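Long-range contacts in putative transcriptional regulator (TetR/AcrR family) (Acinetobacter sp., PDB 3KNW), which probably binds DNA as a dimeric transcriptional regulator of the TetR/AcrR family: residues R16-D21 / E64-H68; L77-W81 / N93-C97; A87-L91 / L146-G150; L139-A144 / A166-Y170. One frame throughout, in Å; residues are numbered along the deposited sequence.

Interaction 1. Residues R16-D21 / E64-H68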
# COMPACT_ATOMS: atom_id res chain seq x y z
N ARG A 16 -11.05 11.20 27.09
CA ARG A 16 -10.18 10.16 26.59
C ARG A 16 -10.41 9.96 25.08
O ARG A 16 -9.45 9.89 24.32
CB ARG A 16 -10.45 8.87 27.34
CG ARG A 16 -9.44 7.79 27.09
CD ARG A 16 -9.77 6.56 27.95
NE ARG A 16 -8.85 5.46 27.68
CZ ARG A 16 -8.96 4.60 26.66
NH1 ARG A 16 -8.05 3.64 26.50
NH2 ARG A 16 -9.96 4.69 25.79
N GLN A 17 -11.69 9.91 24.66
CA GLN A 17 -12.05 9.68 23.25
C GLN A 17 -11.64 10.83 22.39
O GLN A 17 -11.20 10.65 21.25
CB GLN A 17 -13.56 9.51 23.04
CG GLN A 17 -14.24 8.32 23.78
CD GLN A 17 -13.60 6.98 23.48
OE1 GLN A 17 -12.99 6.79 22.41
NE2 GLN A 17 -13.71 6.06 24.43
N HIS A 18 -11.83 12.04 22.92
CA HIS A 18 -11.39 13.23 22.19
C HIS A 18 -9.91 13.15 21.88
O HIS A 18 -9.49 13.41 20.76
CB HIS A 18 -11.66 14.52 22.95
CG HIS A 18 -11.18 15.73 22.22
ND1 HIS A 18 -11.87 16.27 21.15
CD2 HIS A 18 -10.04 16.46 22.35
CE1 HIS A 18 -11.19 17.30 20.68
NE2 HIS A 18 -10.07 17.43 21.38
N ILE A 19 -9.13 12.80 22.89
CA ILE A 19 -7.68 12.72 22.74
C ILE A 19 -7.30 11.70 21.67
O ILE A 19 -6.50 11.99 20.79
CB ILE A 19 -6.98 12.42 24.06
CG1 ILE A 19 -7.25 13.55 25.08
CG2 ILE A 19 -5.49 12.30 23.86
CD1 ILE A 19 -6.90 13.18 26.43
N LEU A 20 -7.88 10.51 21.73
CA LEU A 20 -7.61 9.48 20.73
C LEU A 20 -7.99 9.99 19.36
O LEU A 20 -7.21 9.85 18.42
CB LEU A 20 -8.38 8.20 21.04
CG LEU A 20 -7.76 7.51 22.24
CD1 LEU A 20 -8.80 6.65 22.90
CD2 LEU A 20 -6.53 6.68 21.85
N ASP A 21 -9.16 10.61 19.23
CA ASP A 21 -9.60 11.13 17.94
C ASP A 21 -8.72 12.27 17.41
O ASP A 21 -8.39 12.29 16.22
CB ASP A 21 -11.09 11.48 17.98
CG ASP A 21 -11.98 10.22 18.18
OD1 ASP A 21 -11.53 9.09 17.79
OD2 ASP A 21 -13.12 10.36 18.73
N GLU A 64 -3.43 2.35 22.35
CA GLU A 64 -4.87 2.51 22.57
C GLU A 64 -5.57 3.06 21.35
O GLU A 64 -6.71 2.71 21.05
CB GLU A 64 -5.19 3.28 23.85
CG GLU A 64 -4.92 2.44 25.11
CD GLU A 64 -5.65 1.06 25.12
OE1 GLU A 64 -5.05 0.02 25.55
OE2 GLU A 64 -6.84 1.02 24.70
N LEU A 65 -4.86 3.91 20.64
CA LEU A 65 -5.32 4.47 19.38
C LEU A 65 -5.64 3.36 18.38
O LEU A 65 -6.69 3.39 17.75
CB LEU A 65 -4.20 5.34 18.82
CG LEU A 65 -4.48 6.32 17.72
CD1 LEU A 65 -5.57 7.25 18.18
CD2 LEU A 65 -3.19 7.08 17.41
N LEU A 66 -4.77 2.38 18.23
CA LEU A 66 -5.02 1.35 17.24
C LEU A 66 -6.14 0.45 17.69
O LEU A 66 -6.90 -0.02 16.87
CB LEU A 66 -3.78 0.52 16.91
CG LEU A 66 -2.65 1.27 16.18
CD1 LEU A 66 -1.45 0.34 16.11
CD2 LEU A 66 -3.03 1.86 14.77
N LYS A 67 -6.20 0.18 18.99
CA LYS A 67 -7.22 -0.69 19.54
C LYS A 67 -8.58 -0.04 19.32
O LYS A 67 -9.53 -0.72 18.92
CB LYS A 67 -7.01 -0.97 21.04
CG LYS A 67 -6.15 -2.20 21.38
CD LYS A 67 -6.18 -2.51 22.88
CE LYS A 67 -5.06 -3.48 23.31
NZ LYS A 67 -3.73 -2.83 23.68
N HIS A 68 -8.65 1.26 19.59
CA HIS A 68 -9.89 2.03 19.49
C HIS A 68 -10.33 2.11 18.06
O HIS A 68 -11.53 2.05 17.77
CB HIS A 68 -9.75 3.45 20.07
CG HIS A 68 -10.98 4.29 19.87
ND1 HIS A 68 -12.20 3.97 20.42
CD2 HIS A 68 -11.18 5.41 19.14
CE1 HIS A 68 -13.10 4.87 20.06
NE2 HIS A 68 -12.50 5.77 19.29

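Interaction 2. Residues L77-W81 / N93-C97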
# COMPACT_ATOMS: atom_id res chain seq x y z
N LEU A 77 -18.59 -2.50 10.93
CA LEU A 77 -18.89 -3.71 10.14
C LEU A 77 -20.14 -4.49 10.59
O LEU A 77 -20.84 -5.08 9.78
CB LEU A 77 -17.72 -4.67 10.17
CG LEU A 77 -16.87 -4.68 8.92
CD1 LEU A 77 -15.70 -5.62 9.04
CD2 LEU A 77 -17.76 -5.12 7.81
N ASN A 78 -20.39 -4.52 11.89
CA ASN A 78 -21.57 -5.19 12.43
C ASN A 78 -22.84 -4.55 11.87
O ASN A 78 -23.76 -5.26 11.48
CB ASN A 78 -21.57 -5.14 13.96
CG ASN A 78 -20.47 -6.00 14.58
OD1 ASN A 78 -19.88 -6.87 13.92
ND2 ASN A 78 -20.19 -5.77 15.86
N GLN A 79 -22.85 -3.22 11.79
CA GLN A 79 -24.00 -2.47 11.24
C GLN A 79 -24.20 -2.74 9.75
O GLN A 79 -25.19 -3.30 9.36
CB GLN A 79 -23.84 -0.96 11.45
CG GLN A 79 -23.39 -0.54 12.84
CD GLN A 79 -23.77 0.89 13.17
OE1 GLN A 79 -22.90 1.75 13.39
NE2 GLN A 79 -25.09 1.17 13.20
N LEU A 80 -23.23 -2.36 8.94
CA LEU A 80 -23.26 -2.61 7.50
C LEU A 80 -23.76 -4.03 7.14
O LEU A 80 -24.49 -4.20 6.16
CB LEU A 80 -21.85 -2.36 6.91
CG LEU A 80 -21.62 -1.69 5.55
CD1 LEU A 80 -22.59 -0.52 5.22
CD2 LEU A 80 -20.17 -1.19 5.47
N TRP A 81 -23.39 -5.03 7.94
CA TRP A 81 -23.61 -6.45 7.59
C TRP A 81 -24.72 -7.21 8.33
O TRP A 81 -24.95 -8.40 8.06
CB TRP A 81 -22.30 -7.22 7.72
CG TRP A 81 -21.27 -6.83 6.71
CD1 TRP A 81 -21.44 -6.04 5.59
CD2 TRP A 81 -19.91 -7.28 6.68
NE1 TRP A 81 -20.26 -5.97 4.88
CE2 TRP A 81 -19.31 -6.72 5.53
CE3 TRP A 81 -19.14 -8.10 7.51
CZ2 TRP A 81 -17.97 -6.94 5.21
CZ3 TRP A 81 -17.82 -8.33 7.19
CH2 TRP A 81 -17.25 -7.74 6.06
N ASN A 93 -21.28 -3.63 -0.65
CA ASN A 93 -21.49 -2.49 0.20
C ASN A 93 -20.24 -1.96 0.91
O ASN A 93 -19.86 -0.81 0.75
CB ASN A 93 -22.46 -2.90 1.28
CG ASN A 93 -23.68 -2.20 1.22
OD1 ASN A 93 -24.68 -2.68 0.67
ND2 ASN A 93 -23.67 -1.01 1.83
N TYR A 94 -19.67 -2.83 1.75
CA TYR A 94 -18.40 -2.58 2.42
C TYR A 94 -17.34 -2.00 1.49
O TYR A 94 -16.76 -0.97 1.78
CB TYR A 94 -17.84 -3.88 2.99
CG TYR A 94 -16.42 -3.77 3.46
CD1 TYR A 94 -16.09 -3.02 4.57
CD2 TYR A 94 -15.39 -4.41 2.77
CE1 TYR A 94 -14.79 -2.92 4.99
CE2 TYR A 94 -14.08 -4.31 3.19
CZ TYR A 94 -13.79 -3.56 4.32
OH TYR A 94 -12.48 -3.45 4.75
N LEU A 95 -17.11 -2.67 0.39
CA LEU A 95 -16.11 -2.24 -0.54
C LEU A 95 -16.43 -0.87 -1.12
O LEU A 95 -15.53 -0.03 -1.38
CB LEU A 95 -16.01 -3.27 -1.70
CG LEU A 95 -15.58 -4.68 -1.28
CD1 LEU A 95 -15.48 -5.66 -2.53
CD2 LEU A 95 -14.28 -4.67 -0.46
N GLN A 96 -17.73 -0.66 -1.38
CA GLN A 96 -18.16 0.57 -1.99
C GLN A 96 -17.89 1.72 -1.03
O GLN A 96 -17.54 2.82 -1.48
CB GLN A 96 -19.64 0.50 -2.49
CG GLN A 96 -19.71 0.67 -4.04
CD GLN A 96 -20.79 -0.16 -4.77
OE1 GLN A 96 -21.49 -0.99 -4.18
NE2 GLN A 96 -20.92 0.09 -6.09
N CYS A 97 -18.03 1.43 0.27
CA CYS A 97 -17.65 2.31 1.36
C CYS A 97 -16.13 2.57 1.40
O CYS A 97 -15.72 3.72 1.66
CB CYS A 97 -18.14 1.75 2.73
SG CYS A 97 -19.65 2.48 3.29

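Interaction 3. Residues A87-L91 / L146-G150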
# COMPACT_ATOMS: atom_id res chain seq x y z
N ALA A 87 -25.09 -11.98 1.00
CA ALA A 87 -23.68 -11.94 1.36
C ALA A 87 -22.99 -11.06 0.31
O ALA A 87 -22.19 -10.19 0.65
CB ALA A 87 -23.05 -13.38 1.40
N ARG A 88 -23.33 -11.27 -0.96
CA ARG A 88 -22.71 -10.55 -2.03
C ARG A 88 -22.89 -9.04 -1.93
O ARG A 88 -21.90 -8.27 -2.04
CB ARG A 88 -23.27 -11.02 -3.34
CG ARG A 88 -22.89 -10.10 -4.47
CD ARG A 88 -23.06 -10.83 -5.76
NE ARG A 88 -22.56 -10.05 -6.86
CZ ARG A 88 -22.04 -10.57 -7.96
NH1 ARG A 88 -21.95 -11.89 -8.11
NH2 ARG A 88 -21.59 -9.76 -8.92
N ASP A 89 -24.12 -8.62 -1.72
CA ASP A 89 -24.42 -7.21 -1.60
C ASP A 89 -23.81 -6.69 -0.33
O ASP A 89 -23.43 -5.54 -0.28
CB ASP A 89 -25.96 -6.93 -1.69
CG ASP A 89 -26.52 -7.19 -3.11
OD1 ASP A 89 -25.77 -7.69 -4.00
OD2 ASP A 89 -27.71 -6.93 -3.35
N LYS A 90 -23.72 -7.50 0.71
CA LYS A 90 -23.09 -6.98 1.93
C LYS A 90 -21.62 -6.62 1.67
O LYS A 90 -21.09 -5.65 2.23
CB LYS A 90 -23.18 -8.00 3.05
CG LYS A 90 -24.48 -7.92 3.90
CD LYS A 90 -24.46 -8.99 4.95
CE LYS A 90 -25.88 -9.55 5.27
NZ LYS A 90 -25.78 -10.94 5.78
N LEU A 91 -20.99 -7.44 0.82
CA LEU A 91 -19.58 -7.36 0.52
C LEU A 91 -19.34 -6.22 -0.47
O LEU A 91 -18.33 -5.52 -0.39
CB LEU A 91 -19.07 -8.69 -0.06
CG LEU A 91 -17.58 -8.71 -0.42
CD1 LEU A 91 -16.76 -8.17 0.67
CD2 LEU A 91 -17.15 -10.07 -0.70
N LEU A 146 -17.97 -14.19 5.09
CA LEU A 146 -19.01 -13.61 4.25
C LEU A 146 -18.94 -14.18 2.82
O LEU A 146 -19.94 -14.52 2.22
CB LEU A 146 -18.87 -12.09 4.34
CG LEU A 146 -19.98 -11.17 3.91
CD1 LEU A 146 -21.31 -11.44 4.70
CD2 LEU A 146 -19.50 -9.78 4.02
N ILE A 147 -17.76 -14.40 2.26
CA ILE A 147 -17.73 -15.01 0.94
C ILE A 147 -18.32 -16.43 1.01
O ILE A 147 -18.91 -16.94 0.03
CB ILE A 147 -16.34 -14.97 0.33
CG1 ILE A 147 -15.96 -13.51 0.03
CG2 ILE A 147 -16.26 -15.77 -0.97
CD1 ILE A 147 -14.46 -13.26 -0.16
N ARG A 148 -18.14 -17.10 2.16
CA ARG A 148 -18.55 -18.50 2.23
C ARG A 148 -20.08 -18.54 2.37
O ARG A 148 -20.74 -19.22 1.58
CB ARG A 148 -17.79 -19.28 3.32
CG ARG A 148 -18.67 -20.06 4.26
CD ARG A 148 -18.21 -21.43 4.49
NE ARG A 148 -17.17 -21.49 5.51
CZ ARG A 148 -16.93 -22.57 6.27
NH1 ARG A 148 -17.66 -23.67 6.14
NH2 ARG A 148 -15.94 -22.56 7.17
N ILE A 149 -20.64 -17.77 3.30
CA ILE A 149 -22.08 -17.56 3.35
C ILE A 149 -22.63 -17.24 1.96
O ILE A 149 -23.62 -17.82 1.56
CB ILE A 149 -22.50 -16.50 4.39
CG1 ILE A 149 -22.22 -16.97 5.83
CG2 ILE A 149 -24.00 -16.25 4.31
CD1 ILE A 149 -22.12 -15.82 6.87
N GLY A 150 -21.99 -16.42 1.17
CA GLY A 150 -22.52 -16.10 -0.15
C GLY A 150 -22.48 -17.24 -1.15
O GLY A 150 -23.28 -17.34 -2.07

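Interaction 4. Residues L139-A144 / A166-Y170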
# COMPACT_ATOMS: atom_id res chain seq x y z
N LEU A 139 -10.09 -8.96 9.75
CA LEU A 139 -10.87 -8.42 8.67
C LEU A 139 -10.85 -9.36 7.49
O LEU A 139 -11.89 -9.71 6.96
CB LEU A 139 -10.38 -7.04 8.32
CG LEU A 139 -11.11 -6.39 7.16
CD1 LEU A 139 -12.57 -6.19 7.47
CD2 LEU A 139 -10.43 -5.10 6.78
N ILE A 140 -9.72 -9.88 7.12
CA ILE A 140 -9.72 -10.79 5.97
C ILE A 140 -10.62 -12.01 6.28
O ILE A 140 -11.32 -12.51 5.42
CB ILE A 140 -8.27 -11.20 5.60
CG1 ILE A 140 -7.51 -9.97 5.05
CG2 ILE A 140 -8.26 -12.32 4.61
CD1 ILE A 140 -5.96 -10.23 4.78
N ALA A 141 -10.62 -12.44 7.52
CA ALA A 141 -11.35 -13.62 7.95
C ALA A 141 -12.88 -13.35 8.00
O ALA A 141 -13.64 -14.19 7.60
CB ALA A 141 -10.81 -14.14 9.33
N ARG A 142 -13.31 -12.18 8.46
CA ARG A 142 -14.71 -11.76 8.27
C ARG A 142 -15.08 -11.73 6.78
O ARG A 142 -16.09 -12.25 6.41
CB ARG A 142 -14.98 -10.36 8.85
CG ARG A 142 -14.83 -10.19 10.33
CD ARG A 142 -15.96 -10.78 11.07
NE ARG A 142 -17.23 -10.01 11.03
CZ ARG A 142 -17.46 -8.88 11.70
NH1 ARG A 142 -18.65 -8.30 11.62
NH2 ARG A 142 -16.50 -8.31 12.43
N MSE A 143 -14.27 -11.13 5.91
CA MSE A 143 -14.59 -11.22 4.48
C MSE A 143 -14.73 -12.68 4.05
O MSE A 143 -15.56 -13.01 3.22
CB MSE A 143 -13.58 -10.51 3.59
CG MSE A 143 -13.56 -9.00 3.76
SE MSE A 143 -12.14 -8.15 2.72
CE MSE A 143 -11.41 -7.32 4.21
N ALA A 144 -13.87 -13.51 4.61
CA ALA A 144 -13.85 -14.93 4.27
C ALA A 144 -15.18 -15.55 4.66
O ALA A 144 -15.78 -16.20 3.85
CB ALA A 144 -12.67 -15.65 4.97
N ALA A 166 -10.82 -13.73 -0.32
CA ALA A 166 -10.80 -12.60 0.56
C ALA A 166 -9.45 -11.92 0.54
O ALA A 166 -9.37 -10.72 0.68
CB ALA A 166 -11.13 -13.03 1.94
N GLN A 167 -8.37 -12.68 0.32
CA GLN A 167 -7.02 -12.09 0.24
C GLN A 167 -6.82 -11.34 -1.08
O GLN A 167 -6.26 -10.23 -1.10
CB GLN A 167 -5.93 -13.17 0.31
CG GLN A 167 -5.65 -13.74 1.72
CD GLN A 167 -4.64 -14.88 1.68
OE1 GLN A 167 -3.39 -14.66 1.59
NE2 GLN A 167 -5.15 -16.10 1.73
N VAL A 168 -7.24 -11.98 -2.16
CA VAL A 168 -7.16 -11.37 -3.40
C VAL A 168 -7.89 -10.03 -3.37
O VAL A 168 -7.34 -8.97 -3.72
CB VAL A 168 -7.83 -12.20 -4.44
CG1 VAL A 168 -7.98 -11.31 -5.70
CG2 VAL A 168 -7.00 -13.45 -4.68
N ILE A 169 -9.14 -10.08 -2.94
CA ILE A 169 -9.92 -8.86 -2.91
C ILE A 169 -9.26 -7.82 -1.99
O ILE A 169 -9.00 -6.65 -2.42
CB ILE A 169 -11.35 -9.14 -2.49
CG1 ILE A 169 -12.08 -9.88 -3.57
CG2 ILE A 169 -12.08 -7.86 -2.18
CD1 ILE A 169 -13.42 -10.38 -3.10
N TYR A 170 -8.90 -8.24 -0.79
CA TYR A 170 -8.33 -7.27 0.12
C TYR A 170 -6.96 -6.72 -0.37
O TYR A 170 -6.67 -5.54 -0.22
CB TYR A 170 -8.25 -7.82 1.54
CG TYR A 170 -7.86 -6.78 2.54
CD1 TYR A 170 -8.79 -5.94 3.11
CD2 TYR A 170 -6.56 -6.65 2.96
CE1 TYR A 170 -8.44 -4.99 4.08
CE2 TYR A 170 -6.20 -5.70 3.93
CZ TYR A 170 -7.15 -4.91 4.50
OH TYR A 170 -6.79 -3.97 5.44

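Interaction 1. Residues R16-D21 / E64-H68
Leu20 supplies the apolar centre of this contact, reaching from the first helix of the chain onto helix 58-81, which runs nearly at right angles to it (96° between the short axes). Its CD2 lies 3.5 Å from the backbone N of Leu65 and 3.8 Å from Leu65 CD1, so one methyl touches both main chain and side chain. Phe61 and Phe55 also touch Leu20 and continue this core.

Charged groups close one end. Arg16, extended from CG to NE, brings NH1 to Glu64 OE2 at 3.4 Å. The carboxylate stands at the guanidinium edge, yet the two planes are 53° apart and the N-H points off line, so this salt bridge is a weak bond. Lys67 makes a longer ion pair with the other oxygen, OE1, extending the network.

Polar groups gather round the His68 ring at the other end. Gln17 bends at chi2 (-55°), which carries OE1 over one face, 3.0 Å above the ring plane, nearer its edge than its centre. Asp21 OD1 instead sits at the ring edge, 3.8 Å from His68 NE2, too far to bond. An acid beside it would probably favour a protonated imidazole.

Such a junction is characteristic of TetR-family proteins: the opening helix of the DNA-binding domain packs on the long helix leading into the C-terminal domain, with the predicted helix-turn-helix (36-55) between them in sequence.

Interaction 2. Residues L77-W81 / N93-C97
Tyr94 and Trp81 meet as an offset edge-to-face aromatic pair inside the helical C-terminal bundle of this TetR-like fold, where residues 77-81 of helix 58-81 pass helix 87-100, with 127° between the directions of the short segments. The indole turns its edge toward the phenol face; the centroid of its six-membered ring is 5.8 Å from that of Tyr94, and the planes stand 68° apart.

Tyr94 can be followed outward from the backbone. Its CB lies near the plane of the indole, at the edge, 3.7 Å from Trp81 NE1. With the next atom, CG, anti to the backbone N (chi1 169°), the side chain leads off past Trp81, and CG lies 3.9 Å from Trp81 CZ2. Farther out, CD1 meets the methyl CD2 of Leu77 at 4.2 Å. At the tip, OH is hydrogen-bonded to Tyr73 OH and to Trp98 NE1, so the one polar atom of this largely buried side chain is satisfied by other aromatic residues. Tyrosine suits the place for this reason: its ring packs among apolar side chains and its hydroxyl ends among partners. The indole N-H of Trp81 has a weak hydrogen bond to the backbone O of Lys90, which may help to hold the indole.

Leu80 closes the more exposed side. Its CD2 rests against the backbone of Tyr94, 3.8 Å from CA, and also approaches Cys97 SG at 4.3 Å.

Interaction 3. Residues A87-L91 / L146-G150
Leu146 projects from helix 126-153 into the start of helix 87-100, its two methyls parted over different neighbours. CD1 turns toward Lys90, whose aliphatic chain crosses the leucine at about a right angle and offers CD at 4.0 Å; CD2 instead faces Leu91 CB at 4.2 Å. A first torsion of -163° sets CG opposite the main-chain nitrogen of Leu146 and sends the fork across the gap.

At the next residue of each helix, Leu91 CD2 runs slantwise against Ile147 CG1, 3.7 Å away, on the side where Ile147 also meets Leu165 and Ala166 of helix 162-183. At the other end Ala87 points its single methyl at the opposing helix, toward Leu146 O and Ile149 CG2, the latter 4.2 Å from Ala87 CB. Ala87 and Gly150, both small, face each other, though their exact spacing in the model is doubtful. The short segments run roughly antiparallel, 147° between their directions.

No hydrogen bond spans the two segments. Arg88 points away and forms a salt bridge with Asp201, while Lys90 contributes aliphatic carbon, and cohesion here rests on shape and the burial of apolar groups.

Interaction 4. Residues L139-A144 / A166-Y170
Tyr170 lays its ring among Leu139, Ile140 and Met143 in the C-terminal bundle of the TetR fold, where helix 162-183 crosses helix 126-153 at 120° between the short segments. Leu139 comes in at about a right angle near the phenol end, its CD2 3.4 Å from Tyr170 CE1. Ile140 reaches the other side of the ring outline, with CG1 4.0 Å from Tyr170 CD2. Met143, present as selenomethionine, adds a Met-aromatic contact: its SE is 5.2 Å from the ring centroid and 70° off the ring normal, an oblique approach, although the exact placing of the end of this side chain is doubtful. Nearer the start of helix 162-183, the methyl of Ala166 is small enough to rest against the backbone of the other helix; Ala166 CB sits 3.5 Å from Ile140 O and 3.9 Å from Met143 CB.

The torsions explain the convergence. Tyr170 holds its ring trans to the main-chain N (chi1 -171°), directing it across the gap between the helices, while Ile140 splits its branches, CG1 going to the ring and CG2 to Gln167 CG at 4.1 Å.

Farther out, Tyr94 lies against both Leu139 and Met143, and Trp98 and Val136 pack on Tyr170. The second subunit also comes in: its Leu179 touches Tyr170 and its Tyr183 touches Ile140, so this core continues into the subunit interface. The amide of Gln167 turns back to its own helix, where NE2 is hydrogen-bonded to the backbone O of Asp163.

In the fold
Interaction 1 stands apart, its centre about 26 Å from that of interaction 4, and is the one with charge across it: a salt bridge and polar groups round a histidine flank a small leucine core. Interactions 2, 3 and 4 touch one another and are mainly apolar. Helix 58-81 serves interactions 1 and 2, helix 87-100 interactions 2 and 3, and helix 126-153 interactions 3 and 4. Interaction 2 is aromatic and exposed along one side; interaction 3 is aliphatic and the most buried; interaction 4 mixes both and alone borders the second subunit. Trp81 joins 2 to 3 by touching Leu146, and Asn78 probably hydrogen-bonds Arg142, joining 2 to 4.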